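Local coordinates for polyketide biosynthesis 3-hydroxy-3-methylglutaryl-ACP synthase PksG (Bacillus subtilis, PDB 4YXT), which catalyses the aldol condensation of carrier-bound acetyl groups with a beta-ketothioester intermediate during synthesis of the polyketide antibiotic bacillaene, at residues 9-14 against 302-307; 39-44 against 291-296; 287-292 against 351-356. The protein carries 1 engineered substitution. All blocks are in the same frame, centred on the assembly; numbering follows the deposited sequence.

The three contacts form a close group in one thiolase-like chain, each bringing together segments that are far apart in sequence. Centre to centre, contacts 1 and 2 are about 12 Å apart, contacts 1 and 3 about 8 Å, and contacts 2 and 3 about 9 Å. Along the chain come strand 5-12, strand 41-43, helix 291-294, helix 301-312 and helix 352-357. Contact 2 is nested within the loop closed by contact 1, whereas contacts 1 and 3 interleave. Contacts 2 and 3 share Cys-291 and Gln-292. Contacts 1 and 2 join the N-terminal half to the C-terminal half; contact 3 packs two parts of the C-terminal half beside that junction.

Contact 1 (9-14 against 302-307); sequences MNVFGG and LFLALA
Met-9 and Val-11 pack strand 5-12 of the thiolase-like core against helix 301-312. The axes of strand 9-12 and helix segment 302-307 approach to 9.1 Å, with their N-to-C directions 114° apart, so the strand runs across the helix. No hydrogen bond crosses the join, and its side-chain contacts are apolar.

Met-9 reaches in with its terminal methyl. The chain bends at chi3 (-69°), which brings CE against the backbone at Phe-303, where it lies 3.4 Å from Phe-303 O and 3.8 Å from Phe-303 CB. That carbonyl is already used within the helix, accepting from Ala-307 N, and the methyl rests against it. CE also meets Ala-307 CB at 4.3 Å, while further back along the chain the sulfur SD brushes Leu-306 CD2. The ring of Phe-303 leads away from the strand; the CB of this residue makes the closer contact.

Two residues on, the branches of Val-11 straddle one methyl of Leu-304. CG1 approaches Leu-304 CD1 to 3.3 Å, tighter than ordinary carbon packing, and CG2 is 3.6 Å from the same CD1. CG2 then extends to Ala-307 CB at 4.1 Å, so Val-11 spans Leu-304 and Ala-307, about one turn apart on the buried side of the helix that faces the strand. Leu-304 can meet the valine because its CG stands anti to the backbone N (chi1 -171°), sending the branch across Val-11 at about a right angle.

Beside this join, strand 170-178 pairs with strand 5-12, and its Val-173 touches Met-9, Val-11 and Phe-303. Leu-306 turns to Ile-321 and Cys-323 of strand 319-327, so helix 301-312 is packed between strands of the two halves.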
loop_
_atom_site.group_PDB
_atom_site.type_symbol
_atom_site.label_atom_id
_atom_site.label_comp_id
_atom_site.label_asym_id
_atom_site.label_seq_id
_atom_site.Cartn_x
_atom_site.Cartn_y
_atom_site.Cartn_z
ATOM N N MET A 9 3.787 19.837 7.325
ATOM C CA MET A 9 2.555 19.022 7.283
ATOM C C MET A 9 1.310 19.886 7.398
ATOM O O MET A 9 1.337 20.892 8.065
ATOM C CB MET A 9 2.559 17.897 8.349
ATOM C CG MET A 9 2.172 18.302 9.755
ATOM S SD MET A 9 2.443 16.965 10.960
ATOM C CE MET A 9 1.191 15.798 10.471
ATOM N N ASN A 10 0.244 19.478 6.716
ATOM C CA ASN A 10 -0.960 20.259 6.610
ATOM C C ASN A 10 -2.215 19.418 6.604
ATOM O O ASN A 10 -2.241 18.331 6.081
ATOM C CB ASN A 10 -0.960 21.133 5.365
ATOM C CG ASN A 10 -2.141 22.103 5.361
ATOM O OD1 ASN A 10 -2.465 22.667 6.389
ATOM N ND2 ASN A 10 -2.816 22.216 4.284
ATOM N N VAL A 11 -3.280 19.972 7.151
ATOM C CA VAL A 11 -4.497 19.234 7.417
ATOM C C VAL A 11 -5.505 19.860 6.534
ATOM O O VAL A 11 -5.466 21.055 6.446
ATOM C CB VAL A 11 -4.969 19.459 8.892
ATOM C CG1 VAL A 11 -6.362 18.898 9.161
ATOM C CG2 VAL A 11 -3.982 18.848 9.851
ATOM N N PHE A 12 -6.332 19.041 5.869
ATOM C CA PHE A 12 -7.627 19.431 5.295
ATOM C C PHE A 12 -8.742 18.643 5.978
ATOM O O PHE A 12 -8.889 17.414 5.758
ATOM C CB PHE A 12 -7.736 19.117 3.813
ATOM C CG PHE A 12 -8.955 19.728 3.162
ATOM C CD1 PHE A 12 -9.002 21.090 2.916
ATOM C CD2 PHE A 12 -10.053 18.955 2.811
ATOM C CE1 PHE A 12 -10.115 21.689 2.323
ATOM C CE2 PHE A 12 -11.162 19.548 2.211
ATOM C CZ PHE A 12 -11.190 20.920 1.975
ATOM N N GLY A 13 -9.519 19.353 6.800
ATOM C CA GLY A 13 -10.670 18.787 7.512
ATOM C C GLY A 13 -12.018 19.190 6.957
ATOM O O GLY A 13 -12.948 19.435 7.705
ATOM N N GLY A 14 -12.122 19.231 5.641
ATOM C CA GLY A 14 -13.405 19.315 4.970
ATOM C C GLY A 14 -13.734 20.757 4.643
ATOM O O GLY A 14 -13.122 21.690 5.161
ATOM N N LEU A 302 -3.818 9.796 13.700
ATOM C CA LEU A 302 -2.607 10.123 14.461
ATOM C C LEU A 302 -1.876 11.363 13.904
ATOM O O LEU A 302 -1.376 12.161 14.657
ATOM C CB LEU A 302 -1.648 8.945 14.499
ATOM C CG LEU A 302 -0.289 9.289 15.093
ATOM C CD1 LEU A 302 -0.402 9.527 16.600
ATOM C CD2 LEU A 302 0.617 8.136 14.781
ATOM N N PHE A 303 -1.748 11.495 12.589
ATOM C CA PHE A 303 -1.121 12.692 12.070
ATOM C C PHE A 303 -1.835 13.974 12.499
ATOM O O PHE A 303 -1.153 14.940 12.794
ATOM C CB PHE A 303 -0.997 12.651 10.546
ATOM C CG PHE A 303 -0.043 11.599 10.024
ATOM C CD1 PHE A 303 1.080 11.184 10.767
ATOM C CD2 PHE A 303 -0.231 11.071 8.754
ATOM C CE1 PHE A 303 1.942 10.221 10.254
ATOM C CE2 PHE A 303 0.640 10.102 8.235
ATOM C CZ PHE A 303 1.729 9.697 8.990
ATOM N N LEU A 304 -3.182 13.959 12.522
ATOM C CA LEU A 304 -3.991 15.067 12.934
ATOM C C LEU A 304 -3.775 15.441 14.384
ATOM O O LEU A 304 -3.811 16.640 14.718
ATOM C CB LEU A 304 -5.494 14.748 12.686
ATOM C CG LEU A 304 -6.526 15.858 12.865
ATOM C CD1 LEU A 304 -6.314 16.944 11.846
ATOM C CD2 LEU A 304 -7.964 15.331 12.790
ATOM N N ALA A 305 -3.580 14.427 15.246
ATOM C CA ALA A 305 -3.288 14.636 16.663
ATOM C C ALA A 305 -1.870 15.155 16.801
ATOM O O ALA A 305 -1.518 15.960 17.699
ATOM C CB ALA A 305 -3.442 13.313 17.454
ATOM N N LEU A 306 -1.016 14.709 15.919
ATOM C CA LEU A 306 0.378 15.204 15.981
ATOM C C LEU A 306 0.472 16.703 15.602
ATOM O O LEU A 306 1.072 17.512 16.293
ATOM C CB LEU A 306 1.220 14.417 15.015
ATOM C CG LEU A 306 2.729 14.720 15.036
ATOM C CD1 LEU A 306 3.170 14.317 16.385
ATOM C CD2 LEU A 306 3.435 13.920 13.958
ATOM N N ALA A 307 -0.109 17.052 14.482
ATOM C CA ALA A 307 -0.283 18.451 14.059
ATOM C C ALA A 307 -0.924 19.310 15.160
ATOM O O ALA A 307 -0.486 20.440 15.432
ATOM C CB ALA A 307 -1.157 18.501 12.821
#

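Contact 2 (39-44 against 291-296); sequences MKEKAV and CQRVGN
Lys-40 and Glu-41 meet Gln-292 where the edge strand of a small three-stranded sheet runs past the C-terminal end of the short helix 291-294. The backbone bonds come first. Gln-292 O accepts twice, from Lys-40 N at 3.1 Å and from Glu-41 N at 3.0 Å, both donors lying in its carbonyl plane. Ala-43 N donates to Val-294 O over 3.0 Å, approaching from above the carbonyl plane. The same oxygen takes a CA-H...O contact from Lys-42 CA at 3.4 Å. Carbonyls in the helix's last turn are thus met by the strand edge, while Lys-42 pairs with Leu-18 of strand 16-19, and Lys-40 with Val-20 at the start of helix 20-27.

Van der Waals packing closes both ends. Met-39, bent at chi2 (-53°), rests its methyl CE against the carbonyl oxygen Cys-291 O (3.7 Å) and Gly-295 CA (3.8 Å). At the far end Ala-43 CB rests on Val-294 CG1. Gly-295, with positive phi, turns the chain out of the helix toward Asn-296, whose side chain is about 5 Å from that of Cys-114, the acyl-carrying cysteine by similarity.

The ionic contact is between Glu-41 and Arg-293, whose side chains lie alongside each other and point the same way. Arg-359 joins them, its NH2 salt-bridged to Glu-41 OE1 and its NH1 bonded to Arg-293 O; Asp-357 is a further partner of Arg-293. Arg-293 NE meets the syn side of Glu-41 OE1 at 3.0 Å, nearly straight (168°); OE1 lies in the guanidinium plane, with NE 20° out of the carboxylate plane.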
loop_
_atom_site.group_PDB
_atom_site.type_symbol
_atom_site.label_atom_id
_atom_site.label_comp_id
_atom_site.label_asym_id
_atom_site.label_seq_id
_atom_site.Cartn_x
_atom_site.Cartn_y
_atom_site.Cartn_z
ATOM N N MET A 39 -16.316 14.822 21.733
ATOM C CA MET A 39 -16.280 15.269 20.339
ATOM C C MET A 39 -17.198 16.483 20.142
ATOM O O MET A 39 -18.138 16.653 20.882
ATOM C CB MET A 39 -16.659 14.102 19.431
ATOM C CG MET A 39 -15.629 12.960 19.486
ATOM S SD MET A 39 -13.886 13.420 19.166
ATOM C CE MET A 39 -13.682 12.724 17.520
ATOM N N LYS A 40 -16.905 17.353 19.175
ATOM C CA LYS A 40 -17.718 18.576 18.991
ATOM C C LYS A 40 -18.134 18.776 17.577
ATOM O O LYS A 40 -19.230 19.206 17.339
ATOM C CB LYS A 40 -16.986 19.846 19.465
ATOM C CG LYS A 40 -16.253 19.714 20.794
ATOM C CD LYS A 40 -15.157 20.748 20.929
ATOM C CE LYS A 40 -15.705 22.103 21.373
ATOM N NZ LYS A 40 -14.578 23.057 21.687
ATOM N N GLU A 41 -17.257 18.506 16.624
ATOM C CA GLU A 41 -17.621 18.663 15.256
ATOM C C GLU A 41 -17.084 17.480 14.496
ATOM O O GLU A 41 -16.140 16.857 14.897
ATOM C CB GLU A 41 -17.034 19.966 14.686
ATOM C CG GLU A 41 -17.376 21.225 15.483
ATOM C CD GLU A 41 -16.436 22.389 15.198
ATOM O OE1 GLU A 41 -15.216 22.169 15.025
ATOM O OE2 GLU A 41 -16.903 23.543 15.161
ATOM N N LYS A 42 -17.748 17.147 13.411
ATOM C CA LYS A 42 -17.175 16.229 12.438
ATOM C C LYS A 42 -17.228 16.911 11.080
ATOM O O LYS A 42 -18.242 17.548 10.755
ATOM C CB LYS A 42 -17.920 14.905 12.434
ATOM C CG LYS A 42 -19.407 14.960 12.058
ATOM C CD LYS A 42 -19.937 13.533 12.080
ATOM C CE LYS A 42 -21.221 13.384 11.280
ATOM N NZ LYS A 42 -21.458 11.935 11.003
ATOM N N ALA A 43 -16.139 16.814 10.316
ATOM C CA ALA A 43 -16.173 17.137 8.904
ATOM C C ALA A 43 -17.104 16.198 8.175
ATOM O O ALA A 43 -17.211 15.033 8.533
ATOM C CB ALA A 43 -14.778 17.009 8.322
ATOM N N VAL A 44 -17.780 16.685 7.135
ATOM C CA VAL A 44 -18.656 15.844 6.300
ATOM C C VAL A 44 -18.286 16.056 4.812
ATOM O O VAL A 44 -18.420 17.165 4.260
ATOM C CB VAL A 44 -20.152 16.125 6.555
ATOM C CG1 VAL A 44 -21.048 15.140 5.787
ATOM C CG2 VAL A 44 -20.481 16.091 8.046
ATOM N N CYS A 291 -8.621 17.006 16.504
ATOM C CA CYS A 291 -9.350 15.764 16.392
ATOM C C CYS A 291 -10.805 15.952 16.770
ATOM O O CYS A 291 -11.675 15.428 16.110
ATOM C CB CYS A 291 -8.670 14.690 17.265
ATOM S SG CYS A 291 -7.027 14.276 16.610
ATOM N N GLN A 292 -11.054 16.737 17.808
ATOM C CA GLN A 292 -12.404 17.035 18.223
ATOM C C GLN A 292 -13.219 17.830 17.226
ATOM O O GLN A 292 -14.414 17.943 17.414
ATOM C CB GLN A 292 -12.389 17.910 19.461
ATOM C CG GLN A 292 -11.828 17.248 20.695
ATOM C CD GLN A 292 -12.097 18.112 21.895
ATOM O OE1 GLN A 292 -13.217 18.126 22.406
ATOM N NE2 GLN A 292 -11.100 18.886 22.309
ATOM N N ARG A 293 -12.587 18.424 16.222
ATOM C CA ARG A 293 -13.294 19.268 15.285
ATOM C C ARG A 293 -13.467 18.634 13.923
ATOM O O ARG A 293 -14.322 19.057 13.119
ATOM C CB ARG A 293 -12.602 20.621 15.195
ATOM C CG ARG A 293 -12.483 21.359 16.517
ATOM C CD ARG A 293 -11.793 22.735 16.375
ATOM N NE ARG A 293 -12.606 23.551 15.495
ATOM C CZ ARG A 293 -12.280 24.721 15.006
ATOM N NH1 ARG A 293 -11.100 25.268 15.249
ATOM N NH2 ARG A 293 -13.146 25.306 14.201
ATOM N N VAL A 294 -12.713 17.563 13.691
ATOM C CA VAL A 294 -12.817 16.811 12.425
ATOM C C VAL A 294 -13.485 15.423 12.501
ATOM O O VAL A 294 -14.188 14.968 11.583
ATOM C CB VAL A 294 -11.399 16.709 11.812
ATOM C CG1 VAL A 294 -11.478 16.290 10.360
ATOM C CG2 VAL A 294 -10.748 18.084 11.852
ATOM N N GLY A 295 -13.286 14.748 13.612
ATOM C CA GLY A 295 -13.776 13.387 13.740
ATOM C C GLY A 295 -12.652 12.378 13.593
ATOM O O GLY A 295 -11.505 12.743 13.581
ATOM N N ASN A 296 -13.014 11.110 13.582
ATOM C CA ASN A 296 -12.114 10.035 13.290
ATOM C C ASN A 296 -11.829 10.054 11.791
ATOM O O ASN A 296 -12.710 9.802 10.953
ATOM C CB ASN A 296 -12.724 8.667 13.665
ATOM C CG ASN A 296 -11.849 7.495 13.229
ATOM O OD1 ASN A 296 -10.619 7.602 13.079
ATOM N ND2 ASN A 296 -12.495 6.366 12.997
HETATM O O HOH W 1 -15.120 24.468 12.913
#

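Contact 3 (287-292 against 351-356); sequences GLNYCQ and GIEKHL
Tyr-290 carries this contact, inserting its ring among Ile-352, Glu-353 and Leu-356 of helix 352-357 from the linking residues between helix 285-288 and helix 291-294. It is a piece of plain packing within the C-terminal half of the thiolase-like chain, away from the residues assigned to the active site by similarity.

From CB the side chain leaves with CG anti to the carbonyl carbon (chi1 -61°), and the ring reaches across to helix 352-357. At its root, CG and CD1 meet a methyl of Leu-356: CD1 of the tyrosine is 3.7 Å from Leu-356 CD1, which comes in obliquely. On the other branch, CD2 and CE2 run beneath Ile-352. Its CG2 lies 3.6 Å from Tyr-290 CE2 and 4.0 Å from the ring centroid, 25° off the ring normal, a CH-pi contact over the face but shifted toward the rim. Further out, CE1 comes to 3.4 Å from Glu-353 CG, the glutamate methylene standing at the ring edge near its plane. The ring is thereby held on one face by isoleucine and at its edge by the carbon chain of the glutamate, both side chains crossing it at about a right angle. At the tip, OH passes the same Glu-353 CG at 3.5 Å, but its hydrogen-bond partner is Asp-311, a residue of helix 301-312.

Around the contact, helix 301-312 supplies Ser-308, whose OG is hydrogen-bonded to Tyr-290 N, and Gln-312, which touches both Tyr-290 and Glu-353. Ile-352 packs on Asn-10 and Val-11 of strand 5-12, and Leu-356 continues onto Arg-293 and Val-294 of helix 291-294.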
loop_
_atom_site.group_PDB
_atom_site.type_symbol
_atom_site.label_atom_id
_atom_site.label_comp_id
_atom_site.label_asym_id
_atom_site.label_seq_id
_atom_site.Cartn_x
_atom_site.Cartn_y
_atom_site.Cartn_z
ATOM N N GLY A 287 -2.943 17.608 21.798
ATOM C CA GLY A 287 -3.116 16.793 20.605
ATOM C C GLY A 287 -4.546 16.530 20.211
ATOM O O GLY A 287 -4.791 16.285 19.052
ATOM N N LEU A 288 -5.500 16.640 21.153
ATOM C CA LEU A 288 -6.910 16.302 20.872
ATOM C C LEU A 288 -7.714 17.441 20.286
ATOM O O LEU A 288 -8.814 17.219 19.795
ATOM C CB LEU A 288 -7.636 15.827 22.152
ATOM C CG LEU A 288 -7.368 14.410 22.669
ATOM C CD1 LEU A 288 -5.915 14.280 23.082
ATOM C CD2 LEU A 288 -8.242 14.116 23.868
ATOM N N ASN A 289 -7.191 18.659 20.369
ATOM C CA ASN A 289 -7.899 19.826 19.888
ATOM C C ASN A 289 -8.479 19.697 18.474
ATOM O O ASN A 289 -9.709 19.830 18.291
ATOM C CB ASN A 289 -6.992 21.038 19.979
ATOM C CG ASN A 289 -7.726 22.350 19.712
ATOM O OD1 ASN A 289 -8.239 22.599 18.643
ATOM N ND2 ASN A 289 -7.743 23.190 20.703
ATOM N N TYR A 290 -7.652 19.399 17.464
ATOM C CA TYR A 290 -8.189 19.324 16.077
ATOM C C TYR A 290 -9.025 18.065 15.844
ATOM O O TYR A 290 -9.998 18.033 15.085
ATOM C CB TYR A 290 -7.066 19.379 15.044
ATOM C CG TYR A 290 -6.262 20.613 15.062
ATOM C CD1 TYR A 290 -6.783 21.812 15.565
ATOM C CD2 TYR A 290 -4.971 20.614 14.577
ATOM C CE1 TYR A 290 -6.034 22.959 15.585
ATOM C CE2 TYR A 290 -4.202 21.773 14.591
ATOM C CZ TYR A 290 -4.726 22.952 15.087
ATOM O OH TYR A 290 -3.942 24.119 15.119
ATOM N N CYS A 291 -8.621 17.006 16.504
ATOM C CA CYS A 291 -9.350 15.764 16.392
ATOM C C CYS A 291 -10.805 15.952 16.770
ATOM O O CYS A 291 -11.675 15.428 16.110
ATOM C CB CYS A 291 -8.670 14.690 17.265
ATOM S SG CYS A 291 -7.027 14.276 16.610
ATOM N N GLN A 292 -11.054 16.737 17.808
ATOM C CA GLN A 292 -12.404 17.035 18.223
ATOM C C GLN A 292 -13.219 17.830 17.226
ATOM O O GLN A 292 -14.414 17.943 17.414
ATOM C CB GLN A 292 -12.389 17.910 19.461
ATOM C CG GLN A 292 -11.828 17.248 20.695
ATOM C CD GLN A 292 -12.097 18.112 21.895
ATOM O OE1 GLN A 292 -13.217 18.126 22.406
ATOM N NE2 GLN A 292 -11.100 18.886 22.309
ATOM N N GLY A 351 -1.793 27.861 9.134
ATOM C CA GLY A 351 -3.087 28.319 9.631
ATOM C C GLY A 351 -4.130 27.221 9.695
ATOM O O GLY A 351 -5.305 27.421 9.379
ATOM N N ILE A 352 -3.740 26.057 10.198
ATOM C CA ILE A 352 -4.723 24.936 10.267
ATOM C C ILE A 352 -6.003 25.318 11.014
ATOM O O ILE A 352 -7.109 25.088 10.507
ATOM C CB ILE A 352 -4.095 23.637 10.855
ATOM C CG1 ILE A 352 -3.147 23.004 9.833
ATOM C CG2 ILE A 352 -5.159 22.637 11.212
ATOM C CD1 ILE A 352 -2.000 22.243 10.488
ATOM N N GLU A 353 -5.861 25.889 12.201
ATOM C CA GLU A 353 -7.021 26.340 13.018
ATOM C C GLU A 353 -7.918 27.257 12.229
ATOM O O GLU A 353 -9.146 27.070 12.120
ATOM C CB GLU A 353 -6.540 27.079 14.284
ATOM C CG GLU A 353 -6.695 26.269 15.546
ATOM C CD GLU A 353 -6.919 27.081 16.797
ATOM O OE1 GLU A 353 -6.082 27.925 17.110
ATOM O OE2 GLU A 353 -7.919 26.848 17.493
ATOM N N LYS A 354 -7.277 28.258 11.631
ATOM C CA LYS A 354 -8.013 29.238 10.800
ATOM C C LYS A 354 -8.781 28.499 9.688
ATOM O O LYS A 354 -9.983 28.713 9.427
ATOM C CB LYS A 354 -6.982 30.224 10.260
ATOM C CG LYS A 354 -7.461 31.508 9.625
ATOM C CD LYS A 354 -6.240 32.295 9.112
ATOM C CE LYS A 354 -6.492 32.929 7.755
ATOM N NZ LYS A 354 -6.821 31.974 6.649
ATOM N N HIS A 355 -8.135 27.554 9.041
ATOM C CA HIS A 355 -8.898 26.809 8.056
ATOM C C HIS A 355 -10.134 26.088 8.642
ATOM O O HIS A 355 -11.232 26.093 8.066
ATOM C CB HIS A 355 -7.987 25.818 7.323
ATOM C CG HIS A 355 -8.731 24.645 6.794
ATOM N ND1 HIS A 355 -8.489 23.354 7.220
ATOM C CD2 HIS A 355 -9.766 24.573 5.931
ATOM C CE1 HIS A 355 -9.335 22.535 6.621
ATOM N NE2 HIS A 355 -10.132 23.250 5.852
ATOM N N LEU A 356 -9.962 25.424 9.790
ATOM C CA LEU A 356 -11.078 24.722 10.400
ATOM C C LEU A 356 -12.213 25.706 10.793
ATOM O O LEU A 356 -13.427 25.402 10.636
ATOM C CB LEU A 356 -10.611 23.967 11.634
ATOM C CG LEU A 356 -9.604 22.819 11.402
ATOM C CD1 LEU A 356 -9.096 22.271 12.714
ATOM C CD2 LEU A 356 -10.220 21.723 10.597
#